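Local coordinates for multiheme cytochrome cf (Carboxydothermus ferrireducens DSM 11255, PDB 6QVM), which probably passes electrons along its chain of hemes as an extracellular Fe(III) reductase inserted in the S-layer, delivering them to insoluble iron outside the cell, at residues A[565-570]-A[591-596]; A[394-399]-A[556-561]. All blocks are in the same frame, centred on the assembly; numbering follows the deposited sequence.

How the contacts relate
The two contacts illustrate how a small sheet can tie separate heme sites together. Their centres lie about 14 Å apart. Contact 2 joins the loops just ahead of strands 400-403 and 567-572, antiparallel neighbours in a four-stranded sheet; contact 1 pairs strand 567-572 with the outermost strand, 589-593. Along the chain contact 2 closes before contact 1 opens: 556-561 is followed almost at once by 565-570. Tyrosines bridge them: Tyr592 of contact 1 packs on Tyr558 and Tyr560 of contact 2, and Ile570 also reaches Tyr560. Contact 1 carries a cysteine that anchors one heme covalently, contact 2 a histidine that binds the iron of another, consistent with one shared scaffold fixing cofactors in an electron-transfer chain.

Contact 1: residues A[565-570]-A[591-596]; sequences KPTISI and SYNSCS. With HEC (heme c), chain O.
The carbonyl oxygen Pro566 O takes one hydrogen bond from the facing chain, Ser594 N donating over 2.9 Å with 160° at the hydrogen, and a CA-H...O contact from Asn593 CA. From here the segments run on as an antiparallel pair, Ile568 and Tyr592 forming the hydrogen-bonded pair through both backbone bonds. On one face of the sheet Ser569 OG and Ser591 OG share a 2.8 Å hydrogen bond. On the other, Ile568 CG2 sits over the Tyr592 ring, 3.7 Å from its centroid and shifted toward the rim, a CH-pi contact. The ring reaches it because Tyr592 CG stands between the backbone N and carbonyl carbon (chi1 51°), and Tyr592 OH is held by Lys562 O.

Asn593 closes the strand. With its CG anti to the backbone N (chi1 -174°), Asn593 OD1 accepts from Cys595 N at 2.8 Å in an Asx turn, while Asn593 ND2 lies 3.6 Å from Thr567 CG2. With an alanine here the OD1 acceptor is gone, so Cys595 N would probably be left without its partner and the turn that presents the cysteine to heme c freer to move. Cys595 SG is bonded to heme CAB at 1.9 Å, as the first cysteine of a CXXCH motif, and also packs 3.8 Å from Pro566 CB, whose residue follows a cis peptide bond from Lys565. Strand 400-403 flanks 567-572 on its other edge, Ile403 touching Ile568, 589-593 is outermost, and helix 606-628 covers Pro566 through Val609.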
# COMPACT_ATOMS: atom_id res chain seq x y z
N LYS A 565 23.03 -8.16 24.81
CA LYS A 565 24.36 -8.70 25.05
C LYS A 565 24.38 -9.52 26.33
O LYS A 565 25.13 -9.20 27.26
CB LYS A 565 25.37 -7.56 25.10
CG LYS A 565 25.55 -6.85 23.76
CD LYS A 565 26.45 -5.61 23.86
CE LYS A 565 25.79 -4.51 24.67
NZ LYS A 565 26.62 -3.28 24.70
N PRO A 566 23.60 -10.60 26.42
CA PRO A 566 22.70 -11.14 25.40
C PRO A 566 21.26 -10.59 25.45
O PRO A 566 20.56 -10.60 24.44
CB PRO A 566 22.73 -12.62 25.69
CG PRO A 566 22.88 -12.69 27.17
CD PRO A 566 23.72 -11.52 27.57
N THR A 567 20.83 -10.13 26.62
CA THR A 567 19.49 -9.59 26.79
C THR A 567 19.52 -8.08 26.91
O THR A 567 20.51 -7.48 27.35
CB THR A 567 18.77 -10.18 28.01
OG1 THR A 567 19.37 -9.67 29.21
CG2 THR A 567 18.84 -11.70 28.00
N ILE A 568 18.43 -7.45 26.49
CA ILE A 568 18.26 -6.00 26.58
C ILE A 568 16.82 -5.73 27.01
O ILE A 568 15.90 -6.48 26.69
CB ILE A 568 18.59 -5.30 25.25
CG1 ILE A 568 18.63 -3.78 25.42
CG2 ILE A 568 17.59 -5.69 24.17
CD1 ILE A 568 19.21 -3.06 24.22
N SER A 569 16.65 -4.66 27.79
CA SER A 569 15.34 -4.20 28.22
C SER A 569 15.19 -2.73 27.84
O SER A 569 16.07 -1.92 28.15
CB SER A 569 15.15 -4.38 29.72
OG SER A 569 14.39 -5.54 29.99
N ILE A 570 14.08 -2.40 27.18
CA ILE A 570 13.83 -1.05 26.71
C ILE A 570 12.49 -0.58 27.24
O ILE A 570 11.50 -1.32 27.23
CB ILE A 570 13.85 -0.96 25.17
CG1 ILE A 570 15.12 -1.61 24.61
CG2 ILE A 570 13.74 0.49 24.72
CD1 ILE A 570 15.47 -1.17 23.20
N SER A 591 11.50 -6.43 25.77
CA SER A 591 12.61 -7.20 26.30
C SER A 591 12.86 -8.39 25.39
O SER A 591 11.93 -9.12 25.06
CB SER A 591 12.31 -7.67 27.73
OG SER A 591 13.47 -7.68 28.52
N TYR A 592 14.12 -8.58 24.99
CA TYR A 592 14.44 -9.73 24.16
C TYR A 592 15.89 -10.16 24.36
O TYR A 592 16.72 -9.41 24.88
CB TYR A 592 14.17 -9.45 22.67
CG TYR A 592 14.78 -8.17 22.12
CD1 TYR A 592 16.09 -8.13 21.67
CD2 TYR A 592 14.02 -7.02 22.01
CE1 TYR A 592 16.64 -6.96 21.14
CE2 TYR A 592 14.55 -5.85 21.50
CZ TYR A 592 15.86 -5.83 21.06
OH TYR A 592 16.40 -4.67 20.55
N ASN A 593 16.17 -11.38 23.91
CA ASN A 593 17.51 -11.96 23.90
C ASN A 593 17.97 -12.07 22.45
O ASN A 593 17.33 -12.75 21.65
CB ASN A 593 17.51 -13.33 24.59
CG ASN A 593 18.91 -13.92 24.75
OD1 ASN A 593 19.78 -13.77 23.88
ND2 ASN A 593 19.12 -14.63 25.86
N SER A 594 19.08 -11.40 22.12
CA SER A 594 19.55 -11.36 20.74
C SER A 594 20.40 -12.56 20.35
O SER A 594 20.86 -12.62 19.21
CB SER A 594 20.36 -10.08 20.49
OG SER A 594 19.53 -8.93 20.46
N CYS A 595 20.60 -13.53 21.26
CA CYS A 595 21.62 -14.55 21.05
C CYS A 595 21.16 -15.98 21.32
O CYS A 595 21.86 -16.91 20.91
CB CYS A 595 22.84 -14.26 21.94
SG CYS A 595 23.36 -12.54 21.94
N SER A 596 20.02 -16.18 21.98
CA SER A 596 19.65 -17.52 22.42
C SER A 596 19.03 -18.39 21.33
O SER A 596 18.52 -19.47 21.64
CB SER A 596 18.72 -17.45 23.63
OG SER A 596 17.57 -16.68 23.34
FE HEC O . 27.73 -16.21 19.04
CHA HEC O . 30.72 -17.82 19.57
CHB HEC O . 28.74 -13.71 21.22
CHC HEC O . 24.70 -14.64 18.64
CHD HEC O . 26.60 -18.85 17.11
NA HEC O . 29.40 -15.84 20.19
C1A HEC O . 30.54 -16.63 20.24
C2A HEC O . 31.50 -15.99 21.11
C3A HEC O . 30.95 -14.85 21.56
C4A HEC O . 29.62 -14.74 21.00
CMA HEC O . 31.62 -13.84 22.52
CAA HEC O . 32.91 -16.50 21.46
CBA HEC O . 33.78 -16.25 20.23
CGA HEC O . 35.22 -16.60 20.49
O1A HEC O . 35.61 -16.79 21.67
O2A HEC O . 35.99 -16.69 19.49
NB HEC O . 26.89 -14.50 19.76
C1B HEC O . 27.47 -13.64 20.69
C2B HEC O . 26.51 -12.60 21.00
C3B HEC O . 25.39 -12.86 20.29
C4B HEC O . 25.61 -14.06 19.50
CMB HEC O . 26.77 -11.44 21.99
CAB HEC O . 24.09 -12.04 20.30
CBB HEC O . 24.36 -10.68 19.63
NC HEC O . 25.96 -16.68 18.10
C1C HEC O . 24.87 -15.84 17.98
C2C HEC O . 23.99 -16.40 16.97
C3C HEC O . 24.47 -17.61 16.62
C4C HEC O . 25.75 -17.78 17.28
CMC HEC O . 22.58 -15.85 16.62
CAC HEC O . 23.87 -18.65 15.63
CBC HEC O . 23.82 -18.11 14.19
ND HEC O . 28.53 -18.04 18.43
C1D HEC O . 27.86 -18.98 17.64
C2D HEC O . 28.72 -20.12 17.45
C3D HEC O . 30.01 -19.79 18.23
C4D HEC O . 29.80 -18.49 18.80
CMD HEC O . 28.39 -21.39 16.65
CAD HEC O . 31.27 -20.67 18.37
CBD HEC O . 32.02 -20.68 17.04
CGD HEC O . 33.02 -21.81 17.03
O1D HEC O . 33.84 -21.91 17.98
O2D HEC O . 33.00 -22.62 16.05

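Contact 2: residues A[394-399]-A[556-561]; sequences GGEYND and NGYHYF. With CA (calcium ion), chain S; HEC (heme c), chain L.
Glu396 and His559 meet in the tight half of this contact: His559 N donates to Glu396 OE1 over 2.9 Å, almost straight at 176°, arriving from above the carboxylate plane. Arg393 forms a salt bridge with the same oxygen. A chain bent at chi2 (-94°) lays Glu396 CG over the middle of the Tyr560 ring, 3.8 Å from its centroid, while OE1 comes to the edge of Tyr558. Gly394 CA rests over the His559 imidazole face; a CB on this glycine would point away from His559 and into the heme. This packing, with the weak bond from His559 ND1 to Gly557 O, is consistent with holding an axial ligand: His559 NE2 binds the heme iron at 2.1 Å, opposite His477, the bis-histidine arrangement of many multiheme cytochromes.

Tyr397 CA, facing His559 O at 3.2 Å, leads to the side where 394-399 no longer packs on 556-561 and waters come in. There Gly395 O, Asp399 OD1, Asn398, Glu384 and three waters bind calcium, which probably fixes the 3-10 segment 395-397 beside the heme. Two residues on, the chain enters strand 400-403; Tyr560 packs on Ala590 of strand 589-593, and helix 573-576 touches Asp399.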
# COMPACT_ATOMS: atom_id res chain seq x y z
N GLY A 394 6.88 -2.50 14.33
CA GLY A 394 7.23 -1.52 13.32
C GLY A 394 7.39 -0.12 13.88
O GLY A 394 8.41 0.52 13.63
N GLY A 395 6.40 0.36 14.63
CA GLY A 395 6.40 1.74 15.08
C GLY A 395 7.58 2.13 15.95
O GLY A 395 7.99 3.29 15.95
N GLU A 396 8.16 1.17 16.68
CA GLU A 396 9.23 1.48 17.61
C GLU A 396 10.51 1.94 16.92
O GLU A 396 11.39 2.49 17.59
CB GLU A 396 9.55 0.27 18.49
CG GLU A 396 10.08 -0.93 17.71
CD GLU A 396 8.99 -1.92 17.32
OE1 GLU A 396 9.27 -3.13 17.28
OE2 GLU A 396 7.85 -1.47 17.05
N TYR A 397 10.62 1.75 15.60
CA TYR A 397 11.88 2.00 14.91
C TYR A 397 12.34 3.46 15.01
O TYR A 397 13.54 3.73 14.86
CB TYR A 397 11.77 1.60 13.44
CG TYR A 397 11.42 2.74 12.52
CD1 TYR A 397 10.13 3.22 12.43
CD2 TYR A 397 12.40 3.34 11.73
CE1 TYR A 397 9.81 4.27 11.60
CE2 TYR A 397 12.09 4.39 10.88
CZ TYR A 397 10.79 4.85 10.82
OH TYR A 397 10.48 5.90 9.98
N ASN A 398 11.42 4.40 15.24
CA ASN A 398 11.76 5.82 15.35
C ASN A 398 11.38 6.40 16.71
O ASN A 398 11.25 7.62 16.84
CB ASN A 398 11.12 6.63 14.23
CG ASN A 398 9.60 6.56 14.24
OD1 ASN A 398 8.99 5.98 15.13
ND2 ASN A 398 8.99 7.17 13.23
N ASP A 399 11.20 5.55 17.72
CA ASP A 399 10.75 5.99 19.03
C ASP A 399 11.93 6.43 19.89
O ASP A 399 13.09 6.36 19.49
CB ASP A 399 9.95 4.88 19.71
CG ASP A 399 8.55 4.73 19.14
OD1 ASP A 399 8.20 5.50 18.22
OD2 ASP A 399 7.80 3.86 19.63
N ASN A 556 12.42 -11.50 17.20
CA ASN A 556 10.96 -11.53 17.27
C ASN A 556 10.32 -10.38 16.48
O ASN A 556 9.23 -9.93 16.80
CB ASN A 556 10.48 -11.51 18.72
CG ASN A 556 10.97 -12.71 19.51
OD1 ASN A 556 10.85 -13.85 19.06
ND2 ASN A 556 11.53 -12.46 20.68
N GLY A 557 11.02 -9.89 15.45
CA GLY A 557 10.50 -8.81 14.64
C GLY A 557 10.61 -7.43 15.25
O GLY A 557 10.08 -6.47 14.67
N TYR A 558 11.30 -7.28 16.38
CA TYR A 558 11.44 -5.97 16.99
C TYR A 558 12.27 -5.04 16.11
O TYR A 558 13.29 -5.44 15.56
CB TYR A 558 12.08 -6.09 18.38
CG TYR A 558 11.09 -6.39 19.48
CD1 TYR A 558 10.10 -5.48 19.81
CD2 TYR A 558 11.15 -7.58 20.18
CE1 TYR A 558 9.20 -5.74 20.82
CE2 TYR A 558 10.24 -7.86 21.18
CZ TYR A 558 9.27 -6.93 21.51
OH TYR A 558 8.37 -7.20 22.51
N HIS A 559 11.81 -3.79 15.99
CA HIS A 559 12.48 -2.77 15.20
C HIS A 559 13.29 -1.80 16.06
O HIS A 559 13.51 -0.66 15.66
CB HIS A 559 11.47 -1.98 14.36
CG HIS A 559 10.88 -2.77 13.24
ND1 HIS A 559 10.23 -3.97 13.43
CD2 HIS A 559 10.83 -2.52 11.91
CE1 HIS A 559 9.81 -4.44 12.26
NE2 HIS A 559 10.16 -3.57 11.32
N TYR A 560 13.72 -2.23 17.25
CA TYR A 560 14.58 -1.37 18.06
C TYR A 560 16.01 -1.37 17.53
O TYR A 560 16.73 -0.38 17.71
CB TYR A 560 14.57 -1.81 19.52
CG TYR A 560 13.26 -1.54 20.23
CD1 TYR A 560 12.95 -0.28 20.71
CD2 TYR A 560 12.32 -2.55 20.41
CE1 TYR A 560 11.75 -0.02 21.35
CE2 TYR A 560 11.12 -2.31 21.06
CZ TYR A 560 10.85 -1.04 21.53
OH TYR A 560 9.66 -0.78 22.17
N PHE A 561 16.44 -2.47 16.90
CA PHE A 561 17.76 -2.62 16.30
C PHE A 561 18.89 -2.60 17.33
O PHE A 561 20.05 -2.82 16.98
CB PHE A 561 18.00 -1.54 15.24
CG PHE A 561 17.10 -1.67 14.04
CD1 PHE A 561 17.42 -2.54 13.01
CD2 PHE A 561 15.94 -0.92 13.94
CE1 PHE A 561 16.60 -2.66 11.90
CE2 PHE A 561 15.11 -1.04 12.84
CZ PHE A 561 15.44 -1.91 11.82
CA CA S . 6.89 5.46 16.23
FE HEC L . 9.53 -3.65 9.35
CHA HEC L . 9.39 -7.00 10.06
CHB HEC L . 6.18 -3.39 9.92
CHC HEC L . 9.78 -0.21 9.09
CHD HEC L . 12.66 -3.95 7.98
NA HEC L . 8.05 -4.96 9.86
C1A HEC L . 8.21 -6.30 10.13
C2A HEC L . 6.91 -6.83 10.51
C3A HEC L . 6.03 -5.83 10.47
C4A HEC L . 6.72 -4.64 10.06
CMA HEC L . 4.53 -5.95 10.80
CAA HEC L . 6.64 -8.29 10.93
CBA HEC L . 7.15 -8.42 12.36
CGA HEC L . 7.03 -9.84 12.85
O1A HEC L . 6.18 -10.06 13.75
O2A HEC L . 7.76 -10.74 12.35
NB HEC L . 8.23 -2.09 9.46
C1B HEC L . 6.89 -2.22 9.80
C2B HEC L . 6.37 -0.88 10.01
C3B HEC L . 7.36 0.00 9.77
C4B HEC L . 8.55 -0.75 9.43
CMB HEC L . 4.91 -0.58 10.38
CAB HEC L . 7.29 1.55 9.87
CBB HEC L . 6.91 2.04 11.29
NC HEC L . 10.92 -2.33 8.59
C1C HEC L . 10.87 -0.95 8.68
C2C HEC L . 12.14 -0.40 8.27
C3C HEC L . 12.98 -1.43 8.03
C4C HEC L . 12.21 -2.66 8.18
CMC HEC L . 12.49 1.11 8.32
CAC HEC L . 14.46 -1.38 7.55
CBC HEC L . 15.40 -0.61 8.51
ND HEC L . 10.82 -5.23 9.06
C1D HEC L . 12.08 -5.11 8.47
C2D HEC L . 12.69 -6.41 8.44
C3D HEC L . 11.68 -7.36 9.08
C4D HEC L . 10.55 -6.54 9.46
CMD HEC L . 14.08 -6.76 7.87
CAD HEC L . 11.85 -8.87 9.31
CBD HEC L . 12.18 -9.05 10.79
CGD HEC L . 12.55 -10.48 11.09
O1D HEC L . 12.25 -10.94 12.23
O2D HEC L . 13.14 -11.16 10.20
O HOH W 1 5.73 4.01 17.87
O HOH W 2 4.52 6.27 16.41
O HOH W 3 6.87 8.08 16.55